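Local coordinates for heme-binding protein A (Haemophilus parasuis 29755, PDB 3TPA) that probably binds glutathione as the solute-binding protein of a bacterial ABC-type transport system, although it is named a heme-binding protein, at residues 32-37 with 221-226; 167-172 with 185-190; 193-198 with 202-207; 209-214 with 506-511. The protein carries 1 engineered substitution. All blocks are in the same frame, centred on the assembly; numbering follows the deposited sequence. Where two conformers were deposited one is given.

Contact 1 opens first, at 32-37, just where helix 36-39 begins. The chain then runs far before contact 2 forms between helix 167-175 and the loop at 185-190. Contact 3 follows at once and closes the short hairpin of strands 192-194 and 202-207. Contact 4 opens at 209-214, in the loop leaving that hairpin. Contact 1 closes next, at 221-226 on strand 220-225, so contacts 2 and 3 are nested inside it. Contact 4 closes only at 506-511, near the C terminus, and therefore crosses contact 1. Contacts 1 and 3 share one mixed sheet. Gln185 and Pro186 of contact 2 touch Phe194 of that sheet, and Phe507 of contact 4 packs on its Leu221 and Phe223.

Contact 1: 32-37 with 221-226; sequences FNASSQ and LIFSIT
Phe223 meets the backbone of Asn33 and Ala34 in a small buried contact between an aromatic side chain and a turn. Phe223 belongs to strand 220-225, which lies between strands 202-207 and 9-14 in a mixed sheet. Asn33 and Ala34 come just before helix 36-39.

The ring arrives edge first. Its CE1 lies 3.4 Å from Asn33 O, close to the ring plane, and its CZ is also near, at 3.5 Å from Asn33 O. Ala34 sits obliquely to the ring, with its CA 3.7 Å from Phe223 CE1. The methyl CB of Ala34 is looser, 4.2 Å from the same Phe223 CE1. The CB of Phe223 already points toward the turn, and CG anti to the carbonyl carbon (chi1 -74°) presents CE1 and CZ to it.

The turn is held by its own backbone. Phe32 O accepts both Ser35 N and Gln37 N, each at 3.0 Å. The side chain of Asn33 takes little part in the contact, and its OD1 is bonded to Thr505 N. Asn33 O also accepts a bond from Gln38 NE2, while Ala34 O accepts one from Tyr205 OH. The ring of Tyr205 in turn packs against that of Phe223.

The C-H edge of the ring would carry a slight positive charge, so its place beside Asn33 O is probably mildly favourable. The hydrogen bond to that oxygen comes from Gln38. The link between strand and turn thus rests on van der Waals contact at the ring edge, mostly with backbone atoms.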
loop_
_atom_site.group_PDB
_atom_site.type_symbol
_atom_site.label_atom_id
_atom_site.label_comp_id
_atom_site.label_asym_id
_atom_site.label_seq_id
_atom_site.Cartn_x
_atom_site.Cartn_y
_atom_site.Cartn_z
ATOM N N PHE A 32 1.292 7.165 -9.559
ATOM C CA PHE A 32 0.008 7.669 -9.081
ATOM C C PHE A 32 0.103 9.127 -8.652
ATOM O O PHE A 32 -0.820 9.904 -8.848
ATOM C CB PHE A 32 -0.486 6.818 -7.913
ATOM C CG PHE A 32 -0.969 5.445 -8.303
ATOM C CD1 PHE A 32 -1.590 5.219 -9.518
ATOM C CD2 PHE A 32 -0.830 4.377 -7.424
ATOM C CE1 PHE A 32 -2.061 3.927 -9.865
ATOM C CE2 PHE A 32 -1.304 3.086 -7.762
ATOM C CZ PHE A 32 -1.905 2.867 -8.982
ATOM N N ASN A 33 1.238 9.506 -8.079
ATOM C CA ASN A 33 1.425 10.866 -7.605
ATOM C C ASN A 33 1.326 11.888 -8.747
ATOM O O ASN A 33 0.940 13.040 -8.536
ATOM C CB ASN A 33 2.786 10.992 -6.905
ATOM C CG ASN A 33 2.798 10.320 -5.559
ATOM O OD1 ASN A 33 1.791 10.326 -4.862
ATOM N ND2 ASN A 33 3.932 9.728 -5.184
ATOM N N ALA A 34 1.701 11.461 -9.947
ATOM C CA ALA A 34 1.659 12.312 -11.141
ATOM C C ALA A 34 0.315 12.273 -11.867
ATOM O O ALA A 34 0.076 13.083 -12.751
ATOM C CB ALA A 34 2.765 11.905 -12.103
ATOM N N SER A 35 -0.554 11.321 -11.527
ATOM C CA SER A 35 -1.849 11.226 -12.210
ATOM C C SER A 35 -3.062 11.233 -11.265
ATOM O O SER A 35 -3.645 12.277 -10.994
ATOM C CB SER A 35 -1.885 9.997 -13.120
ATOM O OG SER A 35 -1.627 8.811 -12.389
ATOM N N SER A 36 -3.429 10.068 -10.754
ATOM C CA SER A 36 -4.623 9.928 -9.930
ATOM C C SER A 36 -4.658 10.930 -8.782
ATOM O O SER A 36 -5.729 11.411 -8.404
ATOM C CB SER A 36 -4.722 8.495 -9.392
ATOM O OG SER A 36 -3.429 8.033 -9.022
ATOM N N GLN A 37 -3.489 11.238 -8.222
ATOM C CA GLN A 37 -3.433 12.020 -6.997
ATOM C C GLN A 37 -3.730 13.487 -7.242
ATOM O O GLN A 37 -4.182 14.168 -6.333
ATOM C CB GLN A 37 -2.091 11.848 -6.259
ATOM C CG GLN A 37 -1.917 10.509 -5.533
ATOM C CD GLN A 37 -2.772 10.375 -4.273
ATOM O OE1 GLN A 37 -2.754 11.235 -3.398
ATOM N NE2 GLN A 37 -3.509 9.281 -4.177
ATOM N N LEU A 221 1.869 23.601 -10.244
ATOM C CA LEU A 221 2.576 22.484 -9.669
ATOM C C LEU A 221 3.655 22.072 -10.662
ATOM O O LEU A 221 3.359 21.803 -11.829
ATOM C CB LEU A 221 1.596 21.328 -9.472
ATOM C CG LEU A 221 1.414 20.618 -8.137
ATOM C CD1 LEU A 221 1.179 21.591 -6.983
ATOM C CD2 LEU A 221 0.237 19.632 -8.276
ATOM N N ILE A 222 4.907 22.035 -10.215
ATOM C CA ILE A 222 5.971 21.501 -11.053
ATOM C C ILE A 222 6.592 20.268 -10.417
ATOM O O ILE A 222 7.142 20.347 -9.321
ATOM C CB ILE A 222 7.083 22.531 -11.315
ATOM C CG1 ILE A 222 6.499 23.808 -11.915
ATOM C CG2 ILE A 222 8.136 21.948 -12.242
ATOM C CD1 ILE A 222 7.504 24.935 -12.047
ATOM N N PHE A 223 6.501 19.132 -11.108
ATOM C CA PHE A 223 7.254 17.944 -10.721
ATOM C C PHE A 223 8.600 17.947 -11.459
ATOM O O PHE A 223 8.648 17.669 -12.658
ATOM C CB PHE A 223 6.500 16.666 -11.083
ATOM C CG PHE A 223 5.309 16.354 -10.189
ATOM C CD1 PHE A 223 4.874 15.049 -10.047
ATOM C CD2 PHE A 223 4.628 17.359 -9.523
ATOM C CE1 PHE A 223 3.774 14.743 -9.237
ATOM C CE2 PHE A 223 3.533 17.069 -8.720
ATOM C CZ PHE A 223 3.107 15.756 -8.577
ATOM N N SER A 224 9.681 18.255 -10.743
ATOM C CA SER A 224 11.005 18.330 -11.355
ATOM C C SER A 224 11.828 17.073 -11.098
ATOM O O SER A 224 12.148 16.753 -9.957
ATOM C CB SER A 224 11.762 19.556 -10.845
ATOM O OG SER A 224 13.114 19.534 -11.278
ATOM N N ILE A 225 12.175 16.358 -12.164
ATOM C CA ILE A 225 12.953 15.129 -12.000
ATOM C C ILE A 225 14.382 15.467 -11.580
ATOM O O ILE A 225 15.130 16.119 -12.313
ATOM C CB ILE A 225 12.990 14.251 -13.270
ATOM C CG1 ILE A 225 11.621 13.635 -13.551
ATOM C CG2 ILE A 225 14.004 13.128 -13.113
ATOM C CD1 ILE A 225 10.580 14.627 -14.011
ATOM N N THR A 226 14.747 14.990 -10.400
ATOM C CA THR A 226 15.997 15.336 -9.759
ATOM C C THR A 226 16.557 14.050 -9.195
ATOM O O THR A 226 16.299 13.716 -8.044
ATOM C CB THR A 226 15.745 16.304 -8.602
ATOM O OG1 THR A 226 14.799 17.306 -9.008
ATOM C CG2 THR A 226 17.057 16.964 -8.144
#

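Contact 2: 167-172 with 185-190; sequences KEYADQ and QPIGTG
Tyr169 carries the contact, with its hydroxyl on the backbone of Gln185 and its ring against Ile187. The polar part is one hydrogen bond. Tyr169 OH donates to Gln185 O at 2.7 Å. The hydroxyl lies in the carbonyl plane, at a C=O...donor angle of 146°. The same hydroxyl oxygen, OH of Tyr169, is 3.6 Å from Gln185 CB. Beyond CB the side chain of Gln185 bends and leads away, and its amide plane stands almost square to the tyrosine ring.

The apolar part is a CH-pi contact. Ile187 CG1 sits over one face of the Tyr169 ring, 3.8 Å from its centroid and somewhat toward the rim. The shortest carbon pair is Tyr169 CE2 with Ile187 CG1, at 3.4 Å. Ile187 CB also lies 3.6 Å from Tyr169 CD2.

In the fold, this joins helix 167-175 to the loop that leaves helix 181-184 and leads into strand 192-194. Gln185 is the first residue to leave helical geometry after helix 181-184. Tyr169 therefore reaches over to the chain just where that helix ends. Its CG is anti to the backbone N (chi1 -174°), which carries the ring out toward the loop. The tyrosine ring also meets Phe86 and touches Thr181 and Leu182.

The ionic part stays within the helix, one turn apart. Lys167 NZ makes a salt bridge with Asp171 OD2 at 2.9 Å, using the syn lone pair of that oxygen. A weak bond to Asp171 OD1 accompanies it.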
loop_
_atom_site.group_PDB
_atom_site.type_symbol
_atom_site.label_atom_id
_atom_site.label_comp_id
_atom_site.label_asym_id
_atom_site.label_seq_id
_atom_site.Cartn_x
_atom_site.Cartn_y
_atom_site.Cartn_z
ATOM N N LYS A 167 -15.671 8.993 -20.387
ATOM C CA LYS A 167 -16.039 8.185 -21.542
ATOM C C LYS A 167 -16.234 9.064 -22.773
ATOM O O LYS A 167 -15.958 8.641 -23.886
ATOM C CB LYS A 167 -17.295 7.347 -21.266
ATOM C CG LYS A 167 -17.695 6.446 -22.443
ATOM C CD LYS A 167 -18.984 5.685 -22.133
ATOM C CE LYS A 167 -19.242 4.566 -23.141
ATOM N NZ LYS A 167 -19.453 5.036 -24.529
ATOM N N GLU A 168 -16.700 10.293 -22.581
ATOM C CA GLU A 168 -16.883 11.188 -23.727
ATOM C C GLU A 168 -15.542 11.394 -24.442
ATOM O O GLU A 168 -15.431 11.271 -25.669
ATOM C CB GLU A 168 -17.499 12.525 -23.293
ATOM C CG GLU A 168 -17.736 13.492 -24.443
ATOM C CD GLU A 168 -18.679 14.628 -24.083
ATOM O OE1 GLU A 168 -18.797 14.980 -22.886
ATOM O OE2 GLU A 168 -19.311 15.173 -25.011
ATOM N N TYR A 169 -14.513 11.690 -23.656
ATOM C CA TYR A 169 -13.152 11.826 -24.156
ATOM C C TYR A 169 -12.690 10.519 -24.791
ATOM O O TYR A 169 -12.153 10.513 -25.894
ATOM C CB TYR A 169 -12.264 12.177 -22.969
ATOM C CG TYR A 169 -10.804 12.511 -23.226
ATOM C CD1 TYR A 169 -10.404 13.277 -24.318
ATOM C CD2 TYR A 169 -9.829 12.086 -22.324
ATOM C CE1 TYR A 169 -9.035 13.598 -24.513
ATOM C CE2 TYR A 169 -8.491 12.404 -22.498
ATOM C CZ TYR A 169 -8.097 13.153 -23.593
ATOM O OH TYR A 169 -6.754 13.448 -23.740
ATOM N N ALA A 170 -12.907 9.407 -24.094
ATOM C CA ALA A 170 -12.517 8.096 -24.623
ATOM C C ALA A 170 -13.259 7.769 -25.935
ATOM O O ALA A 170 -12.664 7.261 -26.891
ATOM C CB ALA A 170 -12.759 7.013 -23.589
ATOM N N ASP A 171 -14.553 8.063 -25.985
ATOM C CA ASP A 171 -15.305 7.860 -27.219
ATOM C C ASP A 171 -14.692 8.678 -28.347
ATOM O O ASP A 171 -14.466 8.162 -29.444
ATOM C CB ASP A 171 -16.791 8.213 -27.049
ATOM C CG ASP A 171 -17.550 7.188 -26.224
ATOM O OD1 ASP A 171 -17.019 6.086 -26.025
ATOM O OD2 ASP A 171 -18.679 7.483 -25.781
ATOM N N GLN A 172 -14.420 9.955 -28.073
ATOM C CA GLN A 172 -13.871 10.844 -29.095
ATOM C C GLN A 172 -12.554 10.323 -29.640
ATOM O O GLN A 172 -12.345 10.299 -30.852
ATOM C CB GLN A 172 -13.656 12.270 -28.566
ATOM C CG GLN A 172 -13.095 13.208 -29.624
ATOM C CD GLN A 172 -12.675 14.562 -29.075
ATOM O OE1 GLN A 172 -13.510 15.371 -28.674
ATOM N NE2 GLN A 172 -11.369 14.817 -29.063
ATOM N N GLN A 185 -2.499 11.678 -22.125
ATOM C CA GLN A 185 -2.898 13.061 -21.882
ATOM C C GLN A 185 -4.124 13.040 -20.988
ATOM O O GLN A 185 -5.257 13.152 -21.462
ATOM C CB GLN A 185 -3.213 13.773 -23.200
ATOM C CG GLN A 185 -2.200 13.496 -24.287
ATOM C CD GLN A 185 -0.914 14.258 -24.083
ATOM O OE1 GLN A 185 -0.889 15.278 -23.390
ATOM N NE2 GLN A 185 0.167 13.771 -24.689
ATOM N N PRO A 186 -3.899 12.882 -19.680
ATOM C CA PRO A 186 -5.005 12.600 -18.755
ATOM C C PRO A 186 -5.985 13.755 -18.596
ATOM O O PRO A 186 -5.590 14.918 -18.530
ATOM C CB PRO A 186 -4.288 12.295 -17.427
ATOM C CG PRO A 186 -2.924 12.953 -17.567
ATOM C CD PRO A 186 -2.582 12.831 -19.021
ATOM N N ILE A 187 -7.268 13.406 -18.548
ATOM C CA ILE A 187 -8.364 14.350 -18.344
ATOM C C ILE A 187 -9.171 13.771 -17.201
ATOM O O ILE A 187 -9.604 12.626 -17.266
ATOM C CB ILE A 187 -9.276 14.433 -19.591
ATOM C CG1 ILE A 187 -8.653 15.319 -20.674
ATOM C CG2 ILE A 187 -10.687 14.917 -19.226
ATOM C CD1 ILE A 187 -8.541 16.783 -20.280
ATOM N N GLY A 188 -9.382 14.547 -16.147
ATOM C CA GLY A 188 -10.200 14.062 -15.060
ATOM C C GLY A 188 -11.056 15.128 -14.441
ATOM O O GLY A 188 -11.272 16.189 -15.020
ATOM N N THR A 189 -11.562 14.837 -13.253
ATOM C CA THR A 189 -12.388 15.798 -12.544
ATOM C C THR A 189 -11.596 16.444 -11.413
ATOM O O THR A 189 -12.132 17.267 -10.679
ATOM C CB THR A 189 -13.648 15.124 -11.949
ATOM O OG1 THR A 189 -13.254 14.083 -11.041
ATOM C CG2 THR A 189 -14.512 14.526 -13.056
ATOM N N GLY A 190 -10.322 16.062 -11.291
ATOM C CA GLY A 190 -9.517 16.379 -10.126
ATOM C C GLY A 190 -9.102 17.829 -9.946
ATOM O O GLY A 190 -9.378 18.679 -10.787
#

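Contact 3: 193-198 with 202-207; sequences IFQTNQ and AVRYTA. Unlike the reference sequence in segment 193-198: Asn197 (reference Tyr).
Gln195 and Arg204 lie side by side and point the same way. Their amide and guanidinium planes are nearly parallel, only 6° apart, but the two groups do not stack. The touch is made by Gln195 NE2, 3.6 Å from the aliphatic CD of Arg204. The same NE2 of Gln195 donates to Asn197 O at 3.0 Å. Asn197, poorly ordered and unlike the reference Tyr, joins by its backbone.

Phe194 and Val203 cross at about a right angle. Phe194 CG is anti to the backbone N (chi1 174°), which brings the ring edge to Val203 CG1, 3.9 Å from Phe194 CE1. Tyr205 shares this face of the sheet, while Ile193 and Thr206 lie on the other.

Gln198 curls back toward strand 202-207, its NE2 donating to Gln195 O at 3.2 Å. But its OE1 also faces Ala202 O and its NE2 Arg204 N, short like-to-like approaches that leave the amide orientation uncertain.

In the antiparallel hairpin, Ile193 and Thr206 are a hydrogen-bonded pair, with Ile193 N to Thr206 O 2.7 Å and Thr206 N to Ile193 O 3.0 Å. Phe194 and Tyr205 are the next, non-hydrogen-bonded pair. Gln195 N then donates to Arg204 O at 3.0 Å.

Strand 192-194 is an edge strand of its mixed sheet. Strand 202-207 lies between it and strand 220-225. Phe194 packs on Gln185 and Pro186, just after helix 181-184, and Tyr205 OH bonds to Ala34 O ahead of helix 36-39.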
loop_
_atom_site.group_PDB
_atom_site.type_symbol
_atom_site.label_atom_id
_atom_site.label_comp_id
_atom_site.label_asym_id
_atom_site.label_seq_id
_atom_site.Cartn_x
_atom_site.Cartn_y
_atom_site.Cartn_z
ATOM N N ILE A 193 -4.993 20.266 -13.300
ATOM C CA ILE A 193 -5.055 19.986 -14.730
ATOM C C ILE A 193 -3.659 19.744 -15.298
ATOM O O ILE A 193 -2.749 20.558 -15.112
ATOM C CB ILE A 193 -5.660 21.181 -15.471
ATOM C CG1 ILE A 193 -7.117 21.395 -15.029
ATOM C CG2 ILE A 193 -5.548 20.983 -16.986
ATOM C CD1 ILE A 193 -7.670 22.764 -15.388
ATOM N N PHE A 194 -3.484 18.624 -15.981
ATOM C CA PHE A 194 -2.219 18.317 -16.643
ATOM C C PHE A 194 -1.981 19.295 -17.802
ATOM O O PHE A 194 -2.747 19.327 -18.769
ATOM C CB PHE A 194 -2.263 16.864 -17.137
ATOM C CG PHE A 194 -1.080 16.441 -17.974
ATOM C CD1 PHE A 194 0.109 16.048 -17.383
ATOM C CD2 PHE A 194 -1.180 16.392 -19.357
ATOM C CE1 PHE A 194 1.190 15.639 -18.158
ATOM C CE2 PHE A 194 -0.111 15.984 -20.137
ATOM C CZ PHE A 194 1.075 15.608 -19.542
ATOM N N GLN A 195 -0.913 20.080 -17.705
ATOM C CA GLN A 195 -0.560 21.015 -18.767
ATOM C C GLN A 195 -0.131 20.258 -20.019
ATOM O O GLN A 195 0.809 19.464 -19.981
ATOM C CB GLN A 195 0.559 21.952 -18.307
ATOM C CG GLN A 195 0.469 23.356 -18.881
ATOM C CD GLN A 195 1.611 24.244 -18.430
ATOM O OE1 GLN A 195 1.404 25.230 -17.721
ATOM N NE2 GLN A 195 2.826 23.900 -18.840
ATOM N N THR A 196 -0.824 20.502 -21.128
ATOM C CA THR A 196 -0.530 19.796 -22.384
ATOM C C THR A 196 0.827 20.176 -22.969
ATOM O O THR A 196 1.479 19.366 -23.631
ATOM C CB THR A 196 -1.636 20.008 -23.449
ATOM O OG1 THR A 196 -1.060 19.927 -24.758
ATOM C CG2 THR A 196 -2.297 21.369 -23.285
ATOM N N ASN A 197 1.240 21.414 -22.732
ATOM C CA ASN A 197 2.585 21.861 -23.089
ATOM C C ASN A 197 3.593 21.435 -22.017
ATOM O O ASN A 197 3.550 21.907 -20.898
ATOM C CB ASN A 197 2.596 23.363 -23.409
ATOM C CG ASN A 197 3.935 24.031 -23.133
ATOM O OD1 ASN A 197 4.009 24.982 -22.373
ATOM N ND2 ASN A 197 4.991 23.535 -23.752
ATOM N N GLN A 198 4.448 20.486 -22.375
ATOM C CA GLN A 198 5.363 19.891 -21.417
ATOM C C GLN A 198 6.794 19.906 -21.923
ATOM O O GLN A 198 7.047 19.819 -23.125
ATOM C CB GLN A 198 4.938 18.456 -21.091
ATOM C CG GLN A 198 3.659 18.358 -20.276
ATOM C CD GLN A 198 3.923 18.054 -18.814
ATOM O OE1 GLN A 198 4.888 17.370 -18.474
ATOM N NE2 GLN A 198 3.061 18.561 -17.940
ATOM N N ALA A 202 10.480 17.287 -16.588
ATOM C CA ALA A 202 9.444 17.905 -15.756
ATOM C C ALA A 202 7.984 17.565 -16.120
ATOM O O ALA A 202 7.642 17.374 -17.290
ATOM C CB ALA A 202 9.629 19.415 -15.714
ATOM N N VAL A 203 7.125 17.503 -15.103
ATOM C CA VAL A 203 5.678 17.385 -15.322
ATOM C C VAL A 203 4.970 18.598 -14.707
ATOM O O VAL A 203 5.149 18.895 -13.534
ATOM C CB VAL A 203 5.102 16.078 -14.753
ATOM C CG1 VAL A 203 3.689 15.881 -15.232
ATOM C CG2 VAL A 203 5.949 14.879 -15.157
ATOM N N ARG A 204 4.174 19.307 -15.504
ATOM C CA ARG A 204 3.569 20.560 -15.051
ATOM C C ARG A 204 2.045 20.528 -14.932
ATOM O O ARG A 204 1.362 19.962 -15.787
ATOM C CB ARG A 204 3.981 21.703 -15.987
ATOM C CG ARG A 204 5.414 22.172 -15.796
ATOM C CD ARG A 204 5.719 23.386 -16.685
ATOM N NE ARG A 204 6.927 24.090 -16.262
ATOM C CZ ARG A 204 8.160 23.689 -16.545
ATOM N NH1 ARG A 204 8.352 22.583 -17.247
ATOM N NH2 ARG A 204 9.200 24.389 -16.121
ATOM N N TYR A 205 1.519 21.156 -13.882
ATOM C CA TYR A 205 0.076 21.188 -13.638
ATOM C C TYR A 205 -0.389 22.584 -13.295
ATOM O O TYR A 205 0.376 23.391 -12.780
ATOM C CB TYR A 205 -0.335 20.276 -12.469
ATOM C CG TYR A 205 0.177 18.869 -12.568
ATOM C CD1 TYR A 205 -0.652 17.824 -12.962
ATOM C CD2 TYR A 205 1.487 18.585 -12.262
ATOM C CE1 TYR A 205 -0.168 16.521 -13.057
ATOM C CE2 TYR A 205 1.981 17.295 -12.352
ATOM C CZ TYR A 205 1.153 16.269 -12.745
ATOM O OH TYR A 205 1.668 15.001 -12.831
ATOM N N THR A 206 -1.668 22.831 -13.556
ATOM C CA THR A 206 -2.336 24.070 -13.176
ATOM C C THR A 206 -3.594 23.769 -12.382
ATOM O O THR A 206 -4.262 22.772 -12.635
ATOM C CB THR A 206 -2.748 24.863 -14.423
ATOM O OG1 THR A 206 -1.574 25.236 -15.158
ATOM C CG2 THR A 206 -3.515 26.113 -14.021
ATOM N N ALA A 207 -3.935 24.629 -11.432
ATOM C CA ALA A 207 -5.138 24.415 -10.636
ATOM C C ALA A 207 -6.404 24.436 -11.494
ATOM O O ALA A 207 -6.539 25.242 -12.416
ATOM C CB ALA A 207 -5.239 25.450 -9.522
#

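Contact 4: 209-214 with 506-511; sequences VDYWKG and AFYGVS
Tyr211 and Tyr508 both set CG anti to the backbone N (chi1 -168° and -175°), which carries each ring onward across the contact, the way its CB already points. They meet as a T-shaped (edge-to-face) pair between two beta turns. Tyr211 opens a type I turn that ends at Gly214. Tyr508 lies inside a type II turn from Phe507 to Val510. The first turn is in the loop between strands 202-207 and 220-225, the second just before strand 511-512.

The edge of Tyr211 points at the face of Tyr508. The ring centroids are 5.0 Å apart and the planes stand at 78°. The nearest atoms are Tyr211 CD2 and Tyr508 CE1, at 3.5 Å. Both rings also touch Pro191, and Tyr211 OH is bonded to Asn41 ND2.

One hydrogen bond adds to the stack. Tyr508 OH donates to Gly214 O at 2.7 Å, from a position tilted out of the carbonyl plane. The ring and the bond together fix how Tyr508 is turned. Lys213 packs beside this hydroxyl, and its chain then leads away. Its CB comes within 3.3 Å of Tyr508 OH.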
loop_
_atom_site.group_PDB
_atom_site.type_symbol
_atom_site.label_atom_id
_atom_site.label_comp_id
_atom_site.label_asym_id
_atom_site.label_seq_id
_atom_site.Cartn_x
_atom_site.Cartn_y
_atom_site.Cartn_z
ATOM N N VAL A 209 -10.002 25.517 -11.780
ATOM C CA VAL A 209 -10.863 26.525 -11.172
ATOM C C VAL A 209 -12.246 25.969 -10.839
ATOM O O VAL A 209 -12.902 26.427 -9.902
ATOM C CB VAL A 209 -11.039 27.746 -12.080
ATOM C CG1 VAL A 209 -11.998 28.747 -11.428
ATOM C CG2 VAL A 209 -9.693 28.384 -12.366
ATOM N N ASP A 210 -12.682 24.976 -11.606
ATOM C CA ASP A 210 -14.039 24.450 -11.481
ATOM C C ASP A 210 -14.177 23.279 -10.510
ATOM O O ASP A 210 -15.264 22.737 -10.335
ATOM C CB ASP A 210 -14.581 24.053 -12.860
ATOM C CG ASP A 210 -14.785 25.248 -13.776
ATOM O OD1 ASP A 210 -15.282 26.287 -13.295
ATOM O OD2 ASP A 210 -14.440 25.151 -14.973
ATOM N N TYR A 211 -13.076 22.903 -9.876
ATOM C CA TYR A 211 -13.059 21.768 -8.951
ATOM C C TYR A 211 -14.207 21.832 -7.979
ATOM O O TYR A 211 -14.434 22.862 -7.346
ATOM C CB TYR A 211 -11.738 21.707 -8.183
ATOM C CG TYR A 211 -11.554 20.406 -7.434
ATOM C CD1 TYR A 211 -11.869 19.189 -8.031
ATOM C CD2 TYR A 211 -11.057 20.392 -6.146
ATOM C CE1 TYR A 211 -11.698 17.998 -7.358
ATOM C CE2 TYR A 211 -10.873 19.207 -5.466
ATOM C CZ TYR A 211 -11.201 18.015 -6.071
ATOM O OH TYR A 211 -11.011 16.840 -5.376
ATOM N N TRP A 212 -14.922 20.715 -7.855
ATOM C CA TRP A 212 -16.163 20.661 -7.097
ATOM C C TRP A 212 -16.001 20.985 -5.614
ATOM O O TRP A 212 -16.931 21.487 -4.990
ATOM C CB TRP A 212 -16.889 19.304 -7.300
ATOM C CG TRP A 212 -16.088 18.079 -6.918
ATOM C CD1 TRP A 212 -15.207 17.392 -7.709
ATOM C CD2 TRP A 212 -16.104 17.398 -5.657
ATOM N NE1 TRP A 212 -14.660 16.339 -7.011
ATOM C CE2 TRP A 212 -15.198 16.318 -5.751
ATOM C CE3 TRP A 212 -16.787 17.604 -4.449
ATOM C CZ2 TRP A 212 -14.961 15.446 -4.691
ATOM C CZ3 TRP A 212 -16.546 16.736 -3.395
ATOM C CH2 TRP A 212 -15.641 15.669 -3.525
ATOM N N LYS A 213 -14.832 20.687 -5.052
ATOM C CA LYS A 213 -14.538 20.955 -3.641
ATOM C C LYS A 213 -14.102 22.409 -3.420
ATOM O O LYS A 213 -13.853 22.824 -2.288
ATOM C CB LYS A 213 -13.407 20.038 -3.140
ATOM C CG LYS A 213 -13.828 18.716 -2.527
ATOM C CD LYS A 213 -12.594 17.907 -2.121
ATOM C CE LYS A 213 -12.711 17.353 -0.717
ATOM N NZ LYS A 213 -14.021 16.689 -0.517
ATOM N N GLY A 214 -14.003 23.171 -4.504
ATOM C CA GLY A 214 -13.443 24.510 -4.449
ATOM C C GLY A 214 -12.021 24.491 -4.976
ATOM O O GLY A 214 -11.301 23.515 -4.780
ATOM N N ALA A 506 -0.654 14.173 -2.138
ATOM C CA ALA A 506 -1.680 15.029 -2.737
ATOM C C ALA A 506 -1.418 16.487 -2.361
ATOM O O ALA A 506 -1.102 16.789 -1.214
ATOM C CB ALA A 506 -3.090 14.600 -2.289
ATOM N N PHE A 507 -1.524 17.388 -3.328
ATOM C CA PHE A 507 -1.211 18.788 -3.083
ATOM C C PHE A 507 -2.437 19.695 -2.993
ATOM O O PHE A 507 -2.310 20.889 -2.734
ATOM C CB PHE A 507 -0.163 19.284 -4.082
ATOM C CG PHE A 507 1.127 18.507 -4.011
ATOM C CD1 PHE A 507 1.949 18.606 -2.894
ATOM C CD2 PHE A 507 1.501 17.659 -5.034
ATOM C CE1 PHE A 507 3.126 17.888 -2.808
ATOM C CE2 PHE A 507 2.674 16.931 -4.957
ATOM C CZ PHE A 507 3.491 17.044 -3.837
ATOM N N TYR A 508 -3.627 19.124 -3.172
ATOM C CA TYR A 508 -4.855 19.861 -2.886
ATOM C C TYR A 508 -4.899 20.155 -1.398
ATOM O O TYR A 508 -4.509 19.321 -0.593
ATOM C CB TYR A 508 -6.101 19.062 -3.282
ATOM C CG TYR A 508 -7.374 19.862 -3.092
ATOM C CD1 TYR A 508 -7.693 20.914 -3.960
ATOM C CD2 TYR A 508 -8.237 19.597 -2.035
ATOM C CE1 TYR A 508 -8.850 21.658 -3.790
ATOM C CE2 TYR A 508 -9.393 20.335 -1.854
ATOM C CZ TYR A 508 -9.690 21.366 -2.738
ATOM O OH TYR A 508 -10.835 22.100 -2.563
ATOM N N GLY A 509 -5.379 21.332 -1.022
ATOM C CA GLY A 509 -5.410 21.695 0.387
ATOM C C GLY A 509 -4.081 22.241 0.905
ATOM O O GLY A 509 -3.995 22.715 2.034
ATOM N N VAL A 510 -3.043 22.179 0.079
ATOM C CA VAL A 510 -1.727 22.689 0.471
ATOM C C VAL A 510 -1.539 24.148 0.032
ATOM O O VAL A 510 -2.000 24.558 -1.039
ATOM C CB VAL A 510 -0.582 21.825 -0.103
ATOM C CG1 VAL A 510 0.778 22.457 0.185
ATOM C CG2 VAL A 510 -0.638 20.410 0.457
ATOM N N SER A 511 -0.847 24.920 0.868
ATOM C CA SER A 511 -0.584 26.329 0.587
ATOM C C SER A 511 0.878 26.689 0.839
ATOM O O SER A 511 1.588 25.956 1.528
ATOM C CB SER A 511 -1.505 27.227 1.422
ATOM O OG SER A 511 -1.364 26.963 2.803
#